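Local coordinates for putative exported protein (Bordetella parapertussis, PDB 3OCJ) that is of unknown function but has a Rossmann-like domain of the S-adenosylmethionine-dependent methyltransferase family and may act as a methyltransferase, at residues I198-D202 with D203-T207; A272-R275 with A276-E279; D150-P153 with E154-D157; A68-T71 with H72-V75. All coordinates share one frame; numbering follows the deposited sequence. Where two conformers were deposited one is given.

Contact 1 of 4, residues I198-D202 with D203-T207; sequences IYEPD and DARVT. With PLM (palmitic acid), chain D; GOL (glycerol), chain C.
Asp202 and Arg205 meet at the start of helix 203-216, where the carboxylate of Asp202 caps the first turn: Arg205 N gives a hydrogen bond of 2.9 Å to Asp202 OD2, which accepts on its anti lone pair. With CG anti to the backbone N (chi1 -174°), the Asp202 carboxylate swings back over the amides that open the helix, and OD2 also lies 3.2 Å from Ala204 N. The backbone bond from Val206 N to Asp202 O (3.3 Å) begins the regular helical pattern. The Arg205 side chain crosses that of Asp202 at about a right angle, its CG 3.4 Å from OD2, and runs on extended; its NE stays 4.6 Å from Asp202 OD2, beyond a salt bridge. This N-cap belongs to the helix that follows strand 188-192 of the Rossmann-like methyltransferase domain. Glu200 supports the cap from the loop: bent at chi2 (49°), its chain turns OE2 back to accept from Asp202 N at 2.9 Å, while its CG packs on Arg205 CB. Its CB rests 3.8 Å from Val206 CG2, the buried side of the turn. Asp203 faces away and forms a salt bridge with Arg269; its OD1 also accepts from a glycerol, probably from the crystallisation liquor. At the other end of the loop, Tyr199 OH donates a 2.6 Å hydrogen bond to palmitic acid O2, which meets the phenol ring at its edge.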
loop_
_atom_site.group_PDB
_atom_site.type_symbol
_atom_site.label_atom_id
_atom_site.label_comp_id
_atom_site.label_asym_id
_atom_site.label_seq_id
_atom_site.Cartn_x
_atom_site.Cartn_y
_atom_site.Cartn_z
ATOM N N ILE A 198 6.513 -0.319 4.566
ATOM C CA ILE A 198 7.295 -0.232 3.342
ATOM C C ILE A 198 7.937 1.149 3.131
ATOM O O ILE A 198 8.815 1.292 2.286
ATOM C CB ILE A 198 6.464 -0.599 2.106
ATOM C CG1 ILE A 198 5.256 0.342 1.955
ATOM C CG2 ILE A 198 6.045 -2.068 2.198
ATOM C CD1 ILE A 198 4.313 -0.033 0.813
ATOM N N TYR A 199 7.511 2.147 3.913
ATOM C CA TYR A 199 8.124 3.477 3.851
ATOM C C TYR A 199 9.175 3.708 4.919
ATOM O O TYR A 199 9.782 4.774 4.939
ATOM C CB TYR A 199 7.058 4.577 3.956
ATOM C CG TYR A 199 6.106 4.633 2.781
ATOM C CD1 TYR A 199 6.366 5.455 1.687
ATOM C CD2 TYR A 199 4.945 3.873 2.758
ATOM C CE1 TYR A 199 5.495 5.503 0.599
ATOM C CE2 TYR A 199 4.062 3.931 1.673
ATOM C CZ TYR A 199 4.350 4.749 0.600
ATOM O OH TYR A 199 3.490 4.803 -0.484
ATOM N N GLU A 200 9.380 2.740 5.808
ATOM C CA GLU A 200 10.266 2.912 6.957
ATOM C C GLU A 200 11.462 1.972 6.838
ATOM O O GLU A 200 11.336 0.774 7.100
ATOM C CB GLU A 200 9.500 2.649 8.259
ATOM C CG GLU A 200 10.367 2.752 9.506
ATOM C CD GLU A 200 11.193 4.033 9.493
ATOM O OE1 GLU A 200 10.603 5.119 9.683
ATOM O OE2 GLU A 200 12.408 3.960 9.237
ATOM N N PRO A 201 12.621 2.487 6.416
ATOM C CA PRO A 201 13.776 1.596 6.229
ATOM C C PRO A 201 14.371 1.039 7.531
ATOM O O PRO A 201 15.083 0.025 7.492
ATOM C CB PRO A 201 14.786 2.475 5.492
ATOM C CG PRO A 201 14.424 3.876 5.900
ATOM C CD PRO A 201 12.917 3.880 6.025
ATOM N N ASP A 202 14.083 1.672 8.665
ATOM C CA ASP A 202 14.644 1.205 9.927
ATOM C C ASP A 202 13.863 0.012 10.477
ATOM O O ASP A 202 12.693 0.136 10.855
ATOM C CB ASP A 202 14.699 2.333 10.959
ATOM C CG ASP A 202 15.420 1.910 12.223
ATOM O OD1 ASP A 202 16.655 2.090 12.289
ATOM O OD2 ASP A 202 14.769 1.388 13.141
ATOM N N ASP A 203 14.528 -1.135 10.546
ATOM C CA ASP A 203 13.874 -2.378 10.954
ATOM C C ASP A 203 13.280 -2.288 12.359
ATOM O O ASP A 203 12.167 -2.763 12.601
ATOM C CB ASP A 203 14.864 -3.549 10.899
ATOM C CG ASP A 203 15.320 -3.883 9.483
ATOM O OD1 ASP A 203 14.677 -3.450 8.500
ATOM O OD2 ASP A 203 16.338 -4.609 9.361
ATOM N N ALA A 204 14.017 -1.688 13.290
ATOM C CA ALA A 204 13.525 -1.591 14.658
ATOM C C ALA A 204 12.275 -0.728 14.765
ATOM O O ALA A 204 11.389 -1.030 15.563
ATOM C CB ALA A 204 14.611 -1.083 15.602
ATOM N N ARG A 205 12.188 0.339 13.966
ATOM C CA ARG A 205 10.979 1.166 14.004
ATOM C C ARG A 205 9.767 0.365 13.532
ATOM O O ARG A 205 8.670 0.525 14.057
ATOM C CB ARG A 205 11.146 2.448 13.184
ATOM C CG ARG A 205 12.124 3.441 13.817
ATOM C CD ARG A 205 12.245 4.717 12.984
ATOM N NE ARG A 205 13.138 5.688 13.613
ATOM C CZ ARG A 205 12.755 6.605 14.492
ATOM N NH1 ARG A 205 11.487 6.691 14.864
ATOM N NH2 ARG A 205 13.654 7.447 15.005
ATOM N N VAL A 206 9.961 -0.505 12.548
ATOM C CA VAL A 206 8.873 -1.357 12.079
ATOM C C VAL A 206 8.503 -2.422 13.122
ATOM O O VAL A 206 7.327 -2.656 13.375
ATOM C CB VAL A 206 9.202 -1.966 10.699
ATOM C CG1 VAL A 206 8.184 -3.053 10.321
ATOM C CG2 VAL A 206 9.189 -0.864 9.653
ATOM N N THR A 207 9.499 -3.020 13.767
ATOM C CA THR A 207 9.210 -3.935 14.866
ATOM C C THR A 207 8.377 -3.254 15.958
ATOM O O THR A 207 7.427 -3.848 16.486
ATOM C CB THR A 207 10.501 -4.518 15.437
ATOM O OG1 THR A 207 11.175 -5.216 14.389
ATOM C CG2 THR A 207 10.202 -5.485 16.575
HETATM C C1 PLM D . 1.570 1.983 -0.916
HETATM O O1 PLM D . 0.662 1.149 -0.717
HETATM O O2 PLM D . 1.504 3.081 -0.325
HETATM C C2 PLM D . 2.733 1.707 -1.853
HETATM C C3 PLM D . 2.551 0.447 -2.701
HETATM C C4 PLM D . 3.635 0.442 -3.780
HETATM C C5 PLM D . 3.722 -0.865 -4.555
HETATM C C6 PLM D . 2.480 -1.123 -5.402
HETATM C C7 PLM D . 1.945 0.134 -6.078
HETATM C C8 PLM D . 2.880 0.704 -7.139
HETATM C C9 PLM D . 2.198 1.922 -7.754
HETATM C CA PLM D . 2.782 2.316 -9.103
HETATM C CB PLM D . 1.739 3.101 -9.892
HETATM C CC PLM D . 2.360 3.903 -11.023
HETATM C CD PLM D . 1.290 4.704 -11.752
HETATM C CE PLM D . 1.947 5.632 -12.768
HETATM C CF PLM D . 1.016 6.762 -13.180
HETATM C CG PLM D . -0.260 6.258 -13.833
HETATM C C1 GOL C . 15.956 -4.770 5.074
HETATM O O1 GOL C . 17.268 -5.310 5.074
HETATM C C2 GOL C . 16.048 -3.252 5.203
HETATM O O2 GOL C . 16.468 -2.922 6.506
HETATM C C3 GOL C . 14.713 -2.575 4.880
HETATM O O3 GOL C . 14.877 -1.174 4.953
#

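Contact 2 of 4, residues A272-R275 with A276-E279; sequences AQTR and AQLE
Residues 272-279 form two turns of regular alpha helix, in which Ala276, Gln277, Leu278 and Glu279 each donate their N-H to the carbonyl four residues back, as from Leu278 N to Thr274 O at 2.9 Å. Arg275 and Glu279, one turn apart, form a salt bridge, with Arg275 NH1 2.9 Å from Glu279 OE2. The Arg275 chain leaves with CG anti to the backbone N and then bends at chi3 (-66°), which brings the guanidinium round to its partner. OE2 lies at the edge of the guanidinium, nearly in its plane, but NH1 comes from above the carboxylate, 36° out of its plane, and the two flat groups stand 69° apart. The aliphatic part of Arg275 packs against the same carboxylate, Glu279 CD resting 3.6 Å from Arg275 CG. The helix, 271-280, leads into strand 286-289 at the edge of the mixed sheet, and Arg275 and Leu278 both touch Leu286 there. Thr274 and Leu278 lie side by side on the buried face, pointing the same way, with Thr274 CG2 3.7 Å from Leu278 CD1. Beside them a water joins Thr274 OG1 (2.8 Å) to Gln277 OE1 (2.7 Å), donating to the amide oxygen and spanning two groups too far apart to bond directly. Gln277 NE2 is taken by Asp203 O of helix 203-216, while Thr274 OG1 also bonds to Thr270 O.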
loop_
_atom_site.group_PDB
_atom_site.type_symbol
_atom_site.label_atom_id
_atom_site.label_comp_id
_atom_site.label_asym_id
_atom_site.label_seq_id
_atom_site.Cartn_x
_atom_site.Cartn_y
_atom_site.Cartn_z
ATOM N N ALA A 272 11.482 -13.968 5.974
ATOM C CA ALA A 272 12.197 -14.275 7.207
ATOM C C ALA A 272 12.404 -13.035 8.068
ATOM O O ALA A 272 12.271 -13.097 9.291
ATOM C CB ALA A 272 13.541 -14.949 6.896
ATOM N N GLN A 273 12.725 -11.905 7.440
ATOM C CA GLN A 273 12.900 -10.668 8.201
ATOM C C GLN A 273 11.579 -10.268 8.855
ATOM O O GLN A 273 11.540 -9.920 10.032
ATOM C CB GLN A 273 13.422 -9.539 7.317
ATOM C CG GLN A 273 14.883 -9.709 6.915
ATOM C CD GLN A 273 15.350 -8.626 5.970
ATOM O OE1 GLN A 273 14.675 -8.295 5.001
ATOM N NE2 GLN A 273 16.522 -8.067 6.250
ATOM N N THR A 274 10.495 -10.320 8.083
ATOM C CA THR A 274 9.182 -9.962 8.601
ATOM C C THR A 274 8.775 -10.911 9.731
ATOM O O THR A 274 8.239 -10.470 10.754
ATOM C CB THR A 274 8.150 -9.944 7.461
ATOM O OG1 THR A 274 8.501 -8.880 6.564
ATOM C CG2 THR A 274 6.734 -9.715 7.997
ATOM N N ARG A 275 9.024 -12.210 9.551
ATOM C CA ARG A 275 8.747 -13.167 10.609
ATOM C C ARG A 275 9.486 -12.821 11.902
ATOM O O ARG A 275 8.901 -12.845 12.978
ATOM C CB ARG A 275 9.123 -14.583 10.172
ATOM C CG ARG A 275 9.122 -15.572 11.330
ATOM C CD ARG A 275 9.412 -16.997 10.866
ATOM N NE ARG A 275 8.351 -17.520 10.010
ATOM C CZ ARG A 275 7.210 -18.030 10.470
ATOM N NH1 ARG A 275 6.980 -18.088 11.776
ATOM N NH2 ARG A 275 6.293 -18.487 9.628
ATOM N N ALA A 276 10.774 -12.511 11.780
ATOM C CA ALA A 276 11.566 -12.133 12.951
ATOM C C ALA A 276 10.978 -10.918 13.667
ATOM O O ALA A 276 10.891 -10.895 14.902
ATOM C CB ALA A 276 13.024 -11.881 12.547
ATOM N N GLN A 277 10.569 -9.910 12.904
ATOM C CA GLN A 277 9.985 -8.718 13.519
ATOM C C GLN A 277 8.672 -9.051 14.226
ATOM O O GLN A 277 8.428 -8.613 15.348
ATOM C CB GLN A 277 9.752 -7.645 12.463
ATOM C CG GLN A 277 11.023 -7.129 11.798
ATOM C CD GLN A 277 10.722 -6.219 10.644
ATOM O OE1 GLN A 277 10.045 -6.609 9.696
ATOM N NE2 GLN A 277 11.210 -4.980 10.718
ATOM N N LEU A 278 7.821 -9.825 13.558
ATOM C CA LEU A 278 6.513 -10.125 14.129
ATOM C C LEU A 278 6.637 -10.997 15.378
ATOM O O LEU A 278 5.890 -10.814 16.347
ATOM C CB LEU A 278 5.599 -10.781 13.087
ATOM C CG LEU A 278 5.078 -9.847 11.988
ATOM C CD1 LEU A 278 4.512 -10.684 10.847
ATOM C CD2 LEU A 278 4.017 -8.895 12.535
ATOM N N GLU A 279 7.560 -11.959 15.346
ATOM C CA GLU A 279 7.786 -12.818 16.509
ATOM C C GLU A 279 8.343 -12.017 17.687
ATOM O O GLU A 279 7.921 -12.218 18.829
ATOM C CB GLU A 279 8.672 -14.010 16.136
ATOM C CG GLU A 279 7.917 -15.013 15.262
ATOM C CD GLU A 279 8.739 -16.210 14.819
ATOM O OE1 GLU A 279 9.975 -16.200 14.983
ATOM O OE2 GLU A 279 8.122 -17.155 14.284
HETATM O O HOH W 1 8.156 -6.376 7.792
#

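Contact 3 of 4, residues D150-P153 with E154-D157; sequences DYDP and EALD
The chain leaves strand 145-150 at Asp150, turns through Tyr151 and Asp152, and enters helix 153-163. Asp157 N to Pro153 O, 3.0 Å, is a regular helical bond, whereas Asp152 O holds Ala155 N and Leu156 N only weakly. Asp152 is the N-cap: with CG anti to its own N (chi1 -178°), OD1 reaches Glu154 N at 2.9 Å, though the donor lies well above the carboxylate plane, 62° out of it. Just before, Asp150 closes an Asx turn, OD1 accepting from Asp152 N at 2.9 Å on its anti side, so one aspartate fixes the backbone of the other. The second oxygen, Asp150 OD2, lies 3.4 Å from Ala155 CB and accepts from Gly128 N in the loop after strand 121-124. Ala155 thus fits against both aspartates, its CB 3.9 Å from Asp152 CB, while Leu156 CD2 packs on Asp150 CB at 3.7 Å. An acidic residue at the end of this second strand commonly binds the cofactor ribose in Rossmann-like methyltransferases, a role Asp150 may share. Pro153 and Leu156 lean on Arg176 of the neighbouring strand 172-176, and Leu156 also touches Cys127 beyond strand 121-124.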
loop_
_atom_site.group_PDB
_atom_site.type_symbol
_atom_site.label_atom_id
_atom_site.label_comp_id
_atom_site.label_asym_id
_atom_site.label_seq_id
_atom_site.Cartn_x
_atom_site.Cartn_y
_atom_site.Cartn_z
ATOM N N ASP A 150 -6.173 7.167 11.076
ATOM C CA ASP A 150 -5.303 7.707 10.035
ATOM C C ASP A 150 -4.855 9.085 10.476
ATOM O O ASP A 150 -5.581 9.773 11.182
ATOM C CB ASP A 150 -6.039 7.767 8.686
ATOM C CG ASP A 150 -5.093 7.731 7.497
ATOM O OD1 ASP A 150 -4.233 8.627 7.387
ATOM O OD2 ASP A 150 -5.223 6.823 6.645
ATOM N N TYR A 151 -3.657 9.475 10.069
ATOM C CA TYR A 151 -3.143 10.785 10.450
ATOM C C TYR A 151 -3.559 11.847 9.440
ATOM O O TYR A 151 -3.485 13.050 9.721
ATOM C CB TYR A 151 -1.620 10.743 10.559
ATOM C CG TYR A 151 -1.032 11.770 11.497
ATOM C CD1 TYR A 151 -1.766 12.276 12.564
ATOM C CD2 TYR A 151 0.275 12.198 11.337
ATOM C CE1 TYR A 151 -1.214 13.209 13.428
ATOM C CE2 TYR A 151 0.829 13.124 12.192
ATOM C CZ TYR A 151 0.083 13.623 13.231
ATOM O OH TYR A 151 0.648 14.541 14.080
ATOM N N ASP A 152 -4.001 11.404 8.269
ATOM C CA ASP A 152 -4.407 12.322 7.205
ATOM C C ASP A 152 -5.906 12.610 7.302
ATOM O O ASP A 152 -6.731 11.716 7.097
ATOM C CB ASP A 152 -4.083 11.685 5.852
ATOM C CG ASP A 152 -4.419 12.582 4.679
ATOM O OD1 ASP A 152 -4.863 13.728 4.895
ATOM O OD2 ASP A 152 -4.228 12.131 3.533
ATOM N N PRO A 153 -6.278 13.858 7.609
ATOM C CA PRO A 153 -7.704 14.188 7.713
ATOM C C PRO A 153 -8.445 13.918 6.404
ATOM O O PRO A 153 -9.628 13.606 6.429
ATOM C CB PRO A 153 -7.704 15.694 8.006
ATOM C CG PRO A 153 -6.326 16.014 8.466
ATOM C CD PRO A 153 -5.410 15.029 7.823
ATOM N N GLU A 154 -7.753 14.037 5.275
ATOM C CA GLU A 154 -8.362 13.757 3.978
ATOM C C GLU A 154 -8.707 12.280 3.830
ATOM O O GLU A 154 -9.673 11.927 3.152
ATOM C CB GLU A 154 -7.441 14.186 2.834
ATOM C CG GLU A 154 -7.324 15.686 2.672
ATOM C CD GLU A 154 -8.669 16.340 2.419
ATOM O OE1 GLU A 154 -9.395 15.882 1.510
ATOM O OE2 GLU A 154 -9.000 17.310 3.131
ATOM N N ALA A 155 -7.908 11.415 4.450
ATOM C CA ALA A 155 -8.202 9.988 4.449
ATOM C C ALA A 155 -9.511 9.719 5.192
ATOM O O ALA A 155 -10.363 8.966 4.717
ATOM C CB ALA A 155 -7.051 9.198 5.080
ATOM N N LEU A 156 -9.660 10.335 6.360
ATOM C CA LEU A 156 -10.860 10.128 7.165
ATOM C C LEU A 156 -12.104 10.665 6.462
ATOM O O LEU A 156 -13.131 9.999 6.429
ATOM C CB LEU A 156 -10.693 10.752 8.549
ATOM C CG LEU A 156 -9.487 10.188 9.299
ATOM C CD1 LEU A 156 -9.386 10.796 10.675
ATOM C CD2 LEU A 156 -9.558 8.648 9.398
ATOM N N ASP A 157 -11.999 11.857 5.880
ATOM C CA ASP A 157 -13.103 12.420 5.115
ATOM C C ASP A 157 -13.499 11.492 3.974
ATOM O O ASP A 157 -14.684 11.297 3.699
ATOM C CB ASP A 157 -12.737 13.800 4.561
ATOM C CG ASP A 157 -12.581 14.845 5.649
ATOM O OD1 ASP A 157 -12.869 14.534 6.824
ATOM O OD2 ASP A 157 -12.173 15.983 5.329
#

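Contact 4 of 4, residues A68-T71 with H72-V75; sequences AEWT and HRLV
Arg73 meets Glu69 with the edge of its guanidinium and Trp70 with a face, both partners belonging to the preceding helical turn. Arg73 NH1 donates to Glu69 OE2 at 2.8 Å, a salt bridge that enters on the anti side of the carboxylate, somewhat out of its plane, and lies in the plane of the guanidinium. The same flat group faces the indole: Trp70 CH2 sits over its centre, 3.6 Å from Arg73 CZ, and the two planes are 20° apart, so the guanidinium lies nearly flat over the outer part of the six-membered ring. Nearer the backbone, Arg73 CD rides over that ring of Trp70 in a CH-pi contact, 4.1 Å from the centroid. The torsions make this possible. Arg73 runs straight to CD and bends at chi3 (68°), laying the guanidinium along the ring; Glu69, extended with its CG anti to the backbone N (chi1 172°), points the same way beside it. Helix 68-76 belongs to the helical N-terminal part of the chain, and its backbone bonds link each of residues 72-75 to the carbonyl four before. Trp70 is buried against helices 55-63 and 86-94, meeting Phe59 and Tyr92. Thr71 OG1 bonds to Asn67 O. The His72 ring leads away from the preceding turn, meeting the Trp129 ring, and its ND1 bonds to Ser131 OG; Leu74 touches the palmitic acid.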
loop_
_atom_site.group_PDB
_atom_site.type_symbol
_atom_site.label_atom_id
_atom_site.label_comp_id
_atom_site.label_asym_id
_atom_site.label_seq_id
_atom_site.Cartn_x
_atom_site.Cartn_y
_atom_site.Cartn_z
ATOM N N ALA A 68 -4.426 8.004 0.613
ATOM C CA ALA A 68 -5.643 7.204 0.725
ATOM C C ALA A 68 -6.398 7.178 -0.599
ATOM O O ALA A 68 -6.821 6.115 -1.064
ATOM C CB ALA A 68 -6.537 7.739 1.831
ATOM N N GLU A 69 -6.569 8.352 -1.200
ATOM C CA GLU A 69 -7.313 8.441 -2.450
ATOM C C GLU A 69 -6.686 7.575 -3.525
ATOM O O GLU A 69 -7.367 6.766 -4.160
ATOM C CB GLU A 69 -7.411 9.878 -2.954
ATOM C CG GLU A 69 -8.016 9.938 -4.353
ATOM C CD GLU A 69 -8.381 11.337 -4.807
ATOM O OE1 GLU A 69 -7.995 12.318 -4.135
ATOM O OE2 GLU A 69 -9.062 11.440 -5.850
ATOM N N TRP A 70 -5.386 7.741 -3.747
ATOM C CA TRP A 70 -4.746 7.033 -4.846
ATOM C C TRP A 70 -4.524 5.544 -4.596
ATOM O O TRP A 70 -4.561 4.739 -5.534
ATOM C CB TRP A 70 -3.486 7.771 -5.317
ATOM C CG TRP A 70 -3.874 9.038 -5.972
ATOM C CD1 TRP A 70 -3.646 10.300 -5.519
ATOM C CD2 TRP A 70 -4.653 9.171 -7.165
ATOM N NE1 TRP A 70 -4.211 11.219 -6.372
ATOM C CE2 TRP A 70 -4.836 10.549 -7.393
ATOM C CE3 TRP A 70 -5.201 8.256 -8.072
ATOM C CZ2 TRP A 70 -5.538 11.041 -8.493
ATOM C CZ3 TRP A 70 -5.904 8.747 -9.164
ATOM C CH2 TRP A 70 -6.067 10.125 -9.363
ATOM N N THR A 71 -4.322 5.157 -3.340
ATOM C CA THR A 71 -4.324 3.739 -3.016
ATOM C C THR A 71 -5.669 3.117 -3.396
ATOM O O THR A 71 -5.723 2.077 -4.065
ATOM C CB THR A 71 -4.061 3.481 -1.521
ATOM O OG1 THR A 71 -2.778 4.001 -1.170
ATOM C CG2 THR A 71 -4.068 1.987 -1.241
ATOM N N HIS A 72 -6.755 3.761 -2.985
ATOM C CA HIS A 72 -8.074 3.237 -3.302
ATOM C C HIS A 72 -8.279 3.143 -4.810
ATOM O O HIS A 72 -8.663 2.096 -5.332
ATOM C CB HIS A 72 -9.173 4.102 -2.698
ATOM C CG HIS A 72 -10.548 3.694 -3.127
ATOM N ND1 HIS A 72 -11.220 2.631 -2.561
ATOM C CD2 HIS A 72 -11.364 4.190 -4.085
ATOM C CE1 HIS A 72 -12.396 2.495 -3.148
ATOM N NE2 HIS A 72 -12.510 3.428 -4.075
ATOM N N ARG A 73 -8.041 4.251 -5.503
ATOM C CA ARG A 73 -8.348 4.316 -6.926
ATOM C C ARG A 73 -7.468 3.344 -7.710
ATOM O O ARG A 73 -7.917 2.698 -8.656
ATOM C CB ARG A 73 -8.227 5.757 -7.442
ATOM C CG ARG A 73 -9.240 6.707 -6.816
ATOM C CD ARG A 73 -9.053 8.159 -7.268
ATOM N NE ARG A 73 -9.377 8.337 -8.679
ATOM C CZ ARG A 73 -9.587 9.517 -9.249
ATOM N NH1 ARG A 73 -9.503 10.626 -8.528
ATOM N NH2 ARG A 73 -9.877 9.589 -10.542
ATOM N N LEU A 74 -6.214 3.221 -7.298
ATOM C CA LEU A 74 -5.309 2.297 -7.950
ATOM C C LEU A 74 -5.683 0.846 -7.654
ATOM O O LEU A 74 -5.808 0.023 -8.569
ATOM C CB LEU A 74 -3.868 2.577 -7.521
ATOM C CG LEU A 74 -2.778 1.778 -8.235
ATOM C CD1 LEU A 74 -2.779 2.056 -9.727
ATOM C CD2 LEU A 74 -1.429 2.100 -7.624
ATOM N N VAL A 75 -5.882 0.537 -6.378
ATOM C CA VAL A 75 -6.113 -0.844 -5.981
ATOM C C VAL A 75 -7.448 -1.408 -6.474
ATOM O O VAL A 75 -7.527 -2.572 -6.851
ATOM C CB VAL A 75 -5.980 -1.032 -4.454
ATOM C CG1 VAL A 75 -6.368 -2.438 -4.075
ATOM C CG2 VAL A 75 -4.555 -0.748 -4.009
#

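How the contacts relate
Contacts 1 and 3 are both aspartate N-caps at loop-to-helix junctions of the methyltransferase domain, whereas contacts 2 and 4 lie within helices and each use an Arg-Glu salt bridge one turn apart. The bridge of contact 2 joins an exposed glutamate to an arginine that also touches strand 286-289; that of contact 4 is backed by a buried tryptophan. Contact 1 is a surface contact and the other three are partly buried, with contact 4 nearest the centre of the chain. Contacts 1 and 2 join helices 203-216 and 271-280 through Gln277, while contacts 3 and 4 meet at Ala155 and Ala68, 3.6 Å between their CB atoms. Palmitic acid touches contacts 1 and 4.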